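Local coordinates for MTH0777 (Methanothermobacter thermautotrophicus, PDB 1KJN), which is of unknown function but folds as an alpha/beta protein with a parallel six-stranded sheet of Rossmann-like strand order and pairs with a second copy, at residues I26-K31 against V147-F152; V20-A25 against P45-L50; E80-F85 against T97-L102. All blocks are in the same frame, centred on the assembly; numbering follows the deposited sequence.

Interaction 1. Residues I26-K31 against V147-F152; sequences IYTSHK and VRIDRF
Tyr27 and Lys31 converge on one carboxylate oxygen, OD1 of Asp150. The phenol gives the short bond: Tyr27 OH donates to Asp150 OD1 at 2.6 Å, and OD1 accepts through its syn lone pair, on the side of OD2. OD1 lies in the plane of the tyrosine ring, at its edge, while the carboxylate is turned 59° from that ring. Lys31 adds a weaker hold, a salt bridge in which NZ stands 3.3 Å from Asp150 OD1. A water also bridges the pair, accepting from Lys31 NZ at 2.8 Å and donating to Asp150 O, which links the ammonium indirectly to the backbone as well. Deeper in the interface, Thr28 OG1 packs against Ile149 CD1 at 3.6 Å; the hydroxyl itself is bonded to Leu24 O, one turn back in its own helix.

The torsions explain the reach. Tyr27 holds CG opposite the backbone N (chi1 -177°), which extends the ring so that its hydroxyl meets Asp150, whereas the lysine chain bends at chi2 and chi3 to bring NZ to the same oxygen. In the second shell, Arg146 forms a salt bridge through NE to Asp150 OD2, and the cluster of positive charge probably favours the ionised carboxylate. A phenylalanine in place of Tyr27 would probably cost OD1 its short bond, leaving the weak lysine link on that oxygen and Arg146 on the other to hold the carboxylate. Tyr27 also packs on Val53 of the second subunit.

The helix axes run 16° from parallel and 10.9 Å apart at closest approach, a wide spacing bridged by long side chains. Such near-parallel helices laid over a parallel sheet are characteristic of the layered Rossmann-like alpha/beta fold, here joining the helix after strand 8-12 to the one after strand 132-136.

Interaction 2. Residues V20-A25 against P45-L50; sequences VQIPLA and PAALRL
Ile22, which meets Ala47 and Leu50 across the contact, is carried on a helical turn whose shortest polar bond is the backbone link from Ala25 N to Gln21 O, 2.8 Å. The contact itself is apolar. Ile22 CG1 lies against Leu50 CB at 3.6 Å, and Leu50 CD1 approaches the same CG1 at 3.8 Å. The two side chains cross at about a right angle, the isoleucine CG1 lying against both CB and one methyl of the leucine. The other branch, CG2, rests near the carbonyl group of Leu50, 3.9 Å from its C atom.

A bend at chi2 (-50°) folds CD1 of Ile22 back instead of letting the chain run straight, and this methyl comes 3.8 Å from Ala47 O. That carbonyl oxygen also takes a weak bond from Leu50 N within its own helix. Ala47 CB is a looser neighbour of the same methyl. Asn44 OD1 accepts from Ala47 N at the start of the helix.

Leu50 also touches His140 of the second subunit, while Val20 and Pro23 pack on Leu50 and Val53 of that subunit, placing this helix pair at the dimer interface. Within the chain, helix 45-54, which follows strand 38-43, flanks helix 21-34, whose Leu24 and Ala25 pack on Phe85 of strand 81-86.

Interaction 3. Residues E80-F85 against T97-L102; sequences EFLAGF and TFAGIL
Leu82 alone carries the strand side of this contact, pressing its CD2 methyl into the surface formed by Phe98, Ala99 and Leu102. The methyl comes closest to the backbone, Leu82 CD2 lying 3.5 Å from Ala99 CA, consistent with the small alanine side chain letting it approach the main chain. Phe98 C lies 3.7 Å from Leu82 CD2. Around this point stand side-chain carbons, Phe98 CB at 4.0 Å, Ala99 CB at 3.9 Å and Leu102 CD1 at 4.2 Å from Leu82 CD2, so a single methyl is set among residues of successive helical turns. With CG of Leu82 opposite its backbone N (chi1 172°) and chi2 near 58°, CD2 is the branch that meets the helix. Phe98 takes part through its CB and backbone, while its ring leads away and packs on Val12 of strand 8-12 and on Leu74. Leu102 reaches Leu74 as well, and Ala99 touches Leu129, which extends the apolar layer beyond the two segments.

The two elements belong to a beta-alpha-beta crossover: strand 81-86 leads into helix 89-102, which returns to strand 105-111. Strand and helix segments accordingly run almost antiparallel, at 174°, with axes 9.6 Å apart at closest approach, the helix lying along the strand over one face of the sheet.

Hydrogen bonding stays within the layers on either side of this packing. Leu82 is bonded through its backbone to Glu105 and Leu107, whereas Phe81 and Ala83 are both bonded to Leu10, so the strand is stitched between strands 105-111 and 8-12. In the helix, Leu102 N donates to Phe98 O at 3.0 Å, linking two of the residues that receive the leucine.

All three contacts are largely buried, yet their chemistry follows their place. Interaction 3 is purely apolar and joins sheet to helix, with no part of the second subunit touching it. Interactions 1 and 2 share helix 21-34, which each approaches from a different neighbouring helix, and both touch the second subunit; interaction 2 is also apolar, whereas interaction 1 adds a partly exposed charged cluster and a bound water to its apolar base. Phe85 of interaction 3 ties the sheet to this shared helix, its CZ lying 3.6 Å from Ala25 CA and 3.8 Å from Thr28 OG1. Phe81, on the same strand, packs on Phe152 of helix 143-153, the other helix of interaction 1.

Interaction 1. Residues I26-K31 against V147-F152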
loop_
_atom_site.group_PDB
_atom_site.type_symbol
_atom_site.label_atom_id
_atom_site.label_comp_id
_atom_site.label_asym_id
_atom_site.label_seq_id
_atom_site.Cartn_x
_atom_site.Cartn_y
_atom_site.Cartn_z
ATOM N N ILE A 26 3.627 -5.996 3.529
ATOM C CA ILE A 26 2.719 -7.080 3.205
ATOM C C ILE A 26 3.451 -8.128 2.360
ATOM O O ILE A 26 3.225 -9.323 2.531
ATOM C CB ILE A 26 1.474 -6.541 2.432
ATOM C CG1 ILE A 26 0.660 -5.589 3.318
ATOM C CG2 ILE A 26 0.601 -7.687 1.938
ATOM C CD1 ILE A 26 -0.554 -4.999 2.597
ATOM N N TYR A 27 4.306 -7.671 1.439
ATOM C CA TYR A 27 5.076 -8.568 0.577
ATOM C C TYR A 27 6.018 -9.448 1.414
ATOM O O TYR A 27 6.100 -10.651 1.209
ATOM C CB TYR A 27 5.901 -7.771 -0.442
ATOM C CG TYR A 27 6.668 -8.655 -1.408
ATOM C CD1 TYR A 27 8.015 -8.969 -1.187
ATOM C CD2 TYR A 27 6.040 -9.206 -2.528
ATOM C CE1 TYR A 27 8.720 -9.827 -2.067
ATOM C CE2 TYR A 27 6.731 -10.050 -3.415
ATOM C CZ TYR A 27 8.064 -10.357 -3.181
ATOM O OH TYR A 27 8.745 -11.153 -4.071
ATOM N N THR A 28 6.716 -8.830 2.360
ATOM C CA THR A 28 7.648 -9.539 3.230
ATOM C C THR A 28 6.892 -10.519 4.129
ATOM O O THR A 28 7.329 -11.652 4.291
ATOM C CB THR A 28 8.443 -8.554 4.089
ATOM O OG1 THR A 28 9.008 -7.554 3.236
ATOM C CG2 THR A 28 9.589 -9.268 4.855
ATOM N N SER A 29 5.733 -10.107 4.652
ATOM C CA SER A 29 4.942 -10.984 5.520
ATOM C C SER A 29 4.464 -12.224 4.760
ATOM O O SER A 29 4.411 -13.331 5.305
ATOM C CB SER A 29 3.749 -10.246 6.122
ATOM O OG SER A 29 2.924 -11.140 6.863
ATOM N N HIS A 30 4.103 -12.026 3.502
ATOM C CA HIS A 30 3.676 -13.125 2.671
ATOM C C HIS A 30 4.860 -14.058 2.464
ATOM O O HIS A 30 4.685 -15.270 2.453
ATOM C CB HIS A 30 3.179 -12.632 1.323
ATOM C CG HIS A 30 2.894 -13.732 0.352
ATOM N ND1 HIS A 30 3.671 -13.954 -0.770
ATOM C CD2 HIS A 30 1.901 -14.655 0.311
ATOM C CE1 HIS A 30 3.163 -14.958 -1.458
ATOM N NE2 HIS A 30 2.087 -15.403 -0.824
ATOM N N LYS A 31 6.055 -13.501 2.277
ATOM C CA LYS A 31 7.241 -14.335 2.086
ATOM C C LYS A 31 7.463 -15.205 3.319
ATOM O O LYS A 31 7.757 -16.393 3.203
ATOM C CB LYS A 31 8.479 -13.475 1.853
ATOM C CG LYS A 31 8.454 -12.709 0.553
ATOM C CD LYS A 31 8.552 -13.639 -0.659
ATOM C CE LYS A 31 9.989 -14.021 -0.960
ATOM N NZ LYS A 31 10.076 -14.793 -2.239
ATOM N N VAL A 147 13.646 -6.849 -4.667
ATOM C CA VAL A 147 14.644 -7.804 -5.147
ATOM C C VAL A 147 15.596 -8.187 -4.013
ATOM O O VAL A 147 15.919 -9.361 -3.822
ATOM C CB VAL A 147 15.470 -7.226 -6.317
ATOM C CG1 VAL A 147 16.551 -8.203 -6.710
ATOM C CG2 VAL A 147 14.569 -6.958 -7.501
ATOM N N ARG A 148 16.061 -7.193 -3.270
ATOM C CA ARG A 148 16.948 -7.489 -2.149
ATOM C C ARG A 148 16.253 -8.320 -1.059
ATOM O O ARG A 148 16.900 -9.124 -0.410
ATOM C CB ARG A 148 17.552 -6.202 -1.595
ATOM C CG ARG A 148 18.562 -5.626 -2.557
ATOM C CD ARG A 148 18.855 -4.153 -2.332
ATOM N NE ARG A 148 19.028 -3.523 -3.639
ATOM C CZ ARG A 148 19.352 -2.251 -3.847
ATOM N NH1 ARG A 148 19.547 -1.434 -2.825
ATOM N NH2 ARG A 148 19.511 -1.811 -5.093
ATOM N N ILE A 149 14.934 -8.159 -0.894
ATOM C CA ILE A 149 14.193 -8.955 0.087
ATOM C C ILE A 149 14.054 -10.387 -0.441
ATOM O O ILE A 149 14.164 -11.349 0.321
ATOM C CB ILE A 149 12.780 -8.357 0.391
ATOM C CG1 ILE A 149 12.925 -7.098 1.250
ATOM C CG2 ILE A 149 11.890 -9.380 1.116
ATOM C CD1 ILE A 149 11.700 -6.220 1.239
ATOM N N ASP A 150 13.792 -10.536 -1.739
ATOM C CA ASP A 150 13.679 -11.879 -2.327
ATOM C C ASP A 150 14.965 -12.672 -2.099
ATOM O O ASP A 150 14.923 -13.863 -1.763
ATOM C CB ASP A 150 13.445 -11.803 -3.837
ATOM C CG ASP A 150 12.000 -11.565 -4.190
ATOM O OD1 ASP A 150 11.109 -11.902 -3.369
ATOM O OD2 ASP A 150 11.755 -11.059 -5.293
ATOM N N ARG A 151 16.097 -12.000 -2.304
ATOM C CA ARG A 151 17.412 -12.617 -2.146
ATOM C C ARG A 151 17.654 -13.077 -0.718
ATOM O O ARG A 151 18.040 -14.224 -0.479
ATOM C CB ARG A 151 18.513 -11.660 -2.616
ATOM C CG ARG A 151 18.380 -11.286 -4.099
ATOM C CD ARG A 151 19.701 -10.808 -4.707
ATOM N NE ARG A 151 19.613 -10.555 -6.151
ATOM C CZ ARG A 151 19.144 -11.413 -7.060
ATOM N NH1 ARG A 151 18.702 -12.610 -6.697
ATOM N NH2 ARG A 151 19.115 -11.067 -8.344
ATOM N N PHE A 152 17.396 -12.182 0.229
ATOM C CA PHE A 152 17.543 -12.496 1.639
ATOM C C PHE A 152 16.684 -13.718 1.973
ATOM O O PHE A 152 17.136 -14.636 2.639
ATOM C CB PHE A 152 17.069 -11.308 2.484
ATOM C CG PHE A 152 17.002 -11.600 3.961
ATOM C CD1 PHE A 152 18.108 -11.411 4.764
ATOM C CD2 PHE A 152 15.834 -12.081 4.533
ATOM C CE1 PHE A 152 18.064 -11.696 6.132
ATOM C CE2 PHE A 152 15.771 -12.372 5.899
ATOM C CZ PHE A 152 16.895 -12.177 6.700
HETATM O O HOH W 1 12.795 -15.497 -2.550
#

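Interaction 2. Residues V20-A25 against P45-L50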
loop_
_atom_site.group_PDB
_atom_site.type_symbol
_atom_site.label_atom_id
_atom_site.label_comp_id
_atom_site.label_asym_id
_atom_site.label_seq_id
_atom_site.Cartn_x
_atom_site.Cartn_y
_atom_site.Cartn_z
ATOM N N VAL A 20 6.119 2.993 -0.570
ATOM C CA VAL A 20 6.619 1.620 -0.678
ATOM C C VAL A 20 6.492 0.808 0.603
ATOM O O VAL A 20 6.462 -0.428 0.535
ATOM C CB VAL A 20 8.119 1.516 -1.097
ATOM C CG1 VAL A 20 8.356 2.143 -2.465
ATOM C CG2 VAL A 20 9.034 2.102 -0.008
ATOM N N GLN A 21 6.328 1.480 1.748
ATOM C CA GLN A 21 6.303 0.753 3.022
ATOM C C GLN A 21 5.223 -0.282 3.247
ATOM O O GLN A 21 5.530 -1.462 3.388
ATOM C CB GLN A 21 6.385 1.687 4.226
ATOM C CG GLN A 21 6.768 0.936 5.492
ATOM C CD GLN A 21 6.897 1.839 6.712
ATOM O OE1 GLN A 21 7.501 1.455 7.712
ATOM N NE2 GLN A 21 6.318 3.038 6.640
ATOM N N ILE A 22 3.964 0.137 3.296
ATOM C CA ILE A 22 2.880 -0.817 3.519
ATOM C C ILE A 22 2.935 -1.969 2.503
ATOM O O ILE A 22 2.974 -3.129 2.899
ATOM C CB ILE A 22 1.493 -0.127 3.498
ATOM C CG1 ILE A 22 1.482 0.973 4.553
ATOM C CG2 ILE A 22 0.369 -1.138 3.738
ATOM C CD1 ILE A 22 1.969 0.529 5.908
ATOM N N PRO A 23 3.027 -1.658 1.198
ATOM C CA PRO A 23 3.082 -2.747 0.209
ATOM C C PRO A 23 4.208 -3.757 0.470
ATOM O O PRO A 23 3.977 -4.960 0.449
ATOM C CB PRO A 23 3.293 -2.002 -1.104
ATOM C CG PRO A 23 2.443 -0.761 -0.901
ATOM C CD PRO A 23 2.886 -0.349 0.527
ATOM N N LEU A 24 5.409 -3.259 0.738
ATOM C CA LEU A 24 6.555 -4.126 1.017
ATOM C C LEU A 24 6.418 -4.889 2.341
ATOM O O LEU A 24 6.933 -5.995 2.486
ATOM C CB LEU A 24 7.836 -3.310 1.015
ATOM C CG LEU A 24 8.342 -2.925 -0.370
ATOM C CD1 LEU A 24 9.515 -1.976 -0.209
ATOM C CD2 LEU A 24 8.719 -4.185 -1.182
ATOM N N ALA A 25 5.742 -4.290 3.309
ATOM C CA ALA A 25 5.524 -4.943 4.600
ATOM C C ALA A 25 4.658 -6.180 4.345
ATOM O O ALA A 25 4.962 -7.282 4.809
ATOM C CB ALA A 25 4.812 -3.984 5.563
ATOM N N PRO A 45 -1.321 3.629 14.575
ATOM C CA PRO A 45 -2.667 3.551 13.990
ATOM C C PRO A 45 -2.758 3.717 12.474
ATOM O O PRO A 45 -3.342 2.880 11.798
ATOM C CB PRO A 45 -3.427 4.648 14.740
ATOM C CG PRO A 45 -2.803 4.575 16.124
ATOM C CD PRO A 45 -1.318 4.510 15.763
ATOM N N ALA A 46 -2.179 4.781 11.938
ATOM C CA ALA A 46 -2.234 5.006 10.495
ATOM C C ALA A 46 -1.674 3.797 9.733
ATOM O O ALA A 46 -2.336 3.235 8.871
ATOM C CB ALA A 46 -1.466 6.271 10.136
ATOM N N ALA A 47 -0.478 3.372 10.111
ATOM C CA ALA A 47 0.170 2.235 9.472
ATOM C C ALA A 47 -0.694 0.954 9.499
ATOM O O ALA A 47 -0.890 0.324 8.453
ATOM C CB ALA A 47 1.545 1.991 10.116
ATOM N N LEU A 48 -1.222 0.592 10.678
ATOM C CA LEU A 48 -2.056 -0.607 10.804
ATOM C C LEU A 48 -3.295 -0.512 9.942
ATOM O O LEU A 48 -3.732 -1.516 9.356
ATOM C CB LEU A 48 -2.438 -0.861 12.279
ATOM C CG LEU A 48 -1.598 -1.940 13.011
ATOM C CD1 LEU A 48 -0.159 -1.888 12.609
ATOM C CD2 LEU A 48 -1.740 -1.857 14.527
ATOM N N ARG A 49 -3.874 0.690 9.861
ATOM C CA ARG A 49 -5.077 0.878 9.043
ATOM C C ARG A 49 -4.769 0.717 7.568
ATOM O O ARG A 49 -5.622 0.281 6.808
ATOM C CB ARG A 49 -5.752 2.240 9.272
ATOM C CG ARG A 49 -6.236 2.486 10.688
ATOM C CD ARG A 49 -7.252 3.621 10.750
ATOM N NE ARG A 49 -8.520 3.156 10.208
ATOM C CZ ARG A 49 -9.544 2.710 10.938
ATOM N NH1 ARG A 49 -9.471 2.687 12.262
ATOM N NH2 ARG A 49 -10.608 2.186 10.334
ATOM N N LEU A 50 -3.565 1.102 7.154
ATOM C CA LEU A 50 -3.201 0.974 5.742
ATOM C C LEU A 50 -3.074 -0.492 5.357
ATOM O O LEU A 50 -3.544 -0.909 4.285
ATOM C CB LEU A 50 -1.910 1.733 5.432
ATOM C CG LEU A 50 -2.090 3.256 5.358
ATOM C CD1 LEU A 50 -0.743 3.954 5.265
ATOM C CD2 LEU A 50 -2.966 3.606 4.170
#

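Interaction 3. Residues E80-F85 against T97-L102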
loop_
_atom_site.group_PDB
_atom_site.type_symbol
_atom_site.label_atom_id
_atom_site.label_comp_id
_atom_site.label_asym_id
_atom_site.label_seq_id
_atom_site.Cartn_x
_atom_site.Cartn_y
_atom_site.Cartn_z
ATOM N N GLU A 80 10.555 -16.039 16.768
ATOM C CA GLU A 80 11.788 -16.630 16.261
ATOM C C GLU A 80 12.472 -15.726 15.223
ATOM O O GLU A 80 13.615 -15.958 14.838
ATOM C CB GLU A 80 11.487 -18.006 15.647
ATOM C CG GLU A 80 11.163 -19.119 16.656
ATOM C CD GLU A 80 9.938 -18.833 17.529
ATOM O OE1 GLU A 80 8.826 -18.691 16.981
ATOM O OE2 GLU A 80 10.080 -18.761 18.773
ATOM N N PHE A 81 11.763 -14.701 14.769
ATOM C CA PHE A 81 12.310 -13.778 13.781
ATOM C C PHE A 81 11.724 -12.381 13.978
ATOM O O PHE A 81 10.550 -12.241 14.274
ATOM C CB PHE A 81 12.007 -14.277 12.361
ATOM C CG PHE A 81 12.652 -13.449 11.280
ATOM C CD1 PHE A 81 11.872 -12.740 10.355
ATOM C CD2 PHE A 81 14.044 -13.368 11.185
ATOM C CE1 PHE A 81 12.479 -11.952 9.357
ATOM C CE2 PHE A 81 14.665 -12.583 10.190
ATOM C CZ PHE A 81 13.884 -11.880 9.273
ATOM N N LEU A 82 12.547 -11.357 13.780
ATOM C CA LEU A 82 12.115 -9.973 13.931
ATOM C C LEU A 82 12.527 -9.146 12.713
ATOM O O LEU A 82 13.699 -9.095 12.339
ATOM C CB LEU A 82 12.724 -9.362 15.210
ATOM C CG LEU A 82 12.573 -7.860 15.492
ATOM C CD1 LEU A 82 11.093 -7.451 15.550
ATOM C CD2 LEU A 82 13.286 -7.524 16.792
ATOM N N ALA A 83 11.553 -8.476 12.108
ATOM C CA ALA A 83 11.821 -7.639 10.950
ATOM C C ALA A 83 11.283 -6.243 11.210
ATOM O O ALA A 83 10.145 -6.069 11.660
ATOM C CB ALA A 83 11.200 -8.234 9.707
ATOM N N GLY A 84 12.134 -5.254 10.980
ATOM C CA GLY A 84 11.760 -3.870 11.187
ATOM C C GLY A 84 12.090 -2.956 10.012
ATOM O O GLY A 84 13.223 -2.952 9.517
ATOM N N PHE A 85 11.072 -2.232 9.540
ATOM C CA PHE A 85 11.220 -1.269 8.455
ATOM C C PHE A 85 11.694 -0.000 9.117
ATOM O O PHE A 85 11.138 0.419 10.139
ATOM C CB PHE A 85 9.882 -1.047 7.729
ATOM C CG PHE A 85 9.550 -2.143 6.778
ATOM C CD1 PHE A 85 8.987 -3.328 7.237
ATOM C CD2 PHE A 85 9.829 -2.003 5.421
ATOM C CE1 PHE A 85 8.703 -4.362 6.358
ATOM C CE2 PHE A 85 9.551 -3.031 4.534
ATOM C CZ PHE A 85 8.985 -4.219 4.997
ATOM N N THR A 97 14.562 -1.380 20.526
ATOM C CA THR A 97 13.828 -1.797 21.713
ATOM C C THR A 97 13.281 -3.206 21.528
ATOM O O THR A 97 13.478 -4.065 22.380
ATOM C CB THR A 97 12.670 -0.836 22.045
ATOM O OG1 THR A 97 13.179 0.490 22.261
ATOM C CG2 THR A 97 11.942 -1.304 23.300
ATOM N N PHE A 98 12.611 -3.452 20.407
ATOM C CA PHE A 98 12.047 -4.770 20.168
ATOM C C PHE A 98 13.114 -5.854 20.098
ATOM O O PHE A 98 12.894 -6.978 20.527
ATOM C CB PHE A 98 11.211 -4.780 18.881
ATOM C CG PHE A 98 9.842 -4.161 19.037
ATOM C CD1 PHE A 98 8.861 -4.790 19.799
ATOM C CD2 PHE A 98 9.524 -2.968 18.389
ATOM C CE1 PHE A 98 7.582 -4.239 19.904
ATOM C CE2 PHE A 98 8.245 -2.410 18.492
ATOM C CZ PHE A 98 7.274 -3.044 19.245
ATOM N N ALA A 99 14.272 -5.508 19.555
ATOM C CA ALA A 99 15.353 -6.474 19.427
ATOM C C ALA A 99 15.968 -6.832 20.772
ATOM O O ALA A 99 16.332 -7.974 20.986
ATOM C CB ALA A 99 16.420 -5.957 18.466
ATOM N N GLY A 100 16.045 -5.857 21.676
ATOM C CA GLY A 100 16.626 -6.090 22.992
ATOM C C GLY A 100 15.781 -7.050 23.803
ATOM O O GLY A 100 16.300 -7.864 24.565
ATOM N N ILE A 101 14.474 -6.978 23.590
ATOM C CA ILE A 101 13.522 -7.839 24.264
ATOM C C ILE A 101 13.488 -9.253 23.671
ATOM O O ILE A 101 13.490 -10.246 24.404
ATOM C CB ILE A 101 12.110 -7.247 24.165
ATOM C CG1 ILE A 101 12.028 -5.939 24.962
ATOM C CG2 ILE A 101 11.059 -8.290 24.600
ATOM C CD1 ILE A 101 10.712 -5.179 24.769
ATOM N N LEU A 102 13.440 -9.343 22.340
ATOM C CA LEU A 102 13.363 -10.644 21.671
ATOM C C LEU A 102 14.658 -11.433 21.538
ATOM O O LEU A 102 14.615 -12.664 21.497
ATOM C CB LEU A 102 12.665 -10.509 20.318
ATOM C CG LEU A 102 11.173 -10.225 20.443
ATOM C CD1 LEU A 102 10.597 -9.758 19.091
ATOM C CD2 LEU A 102 10.455 -11.449 20.969
#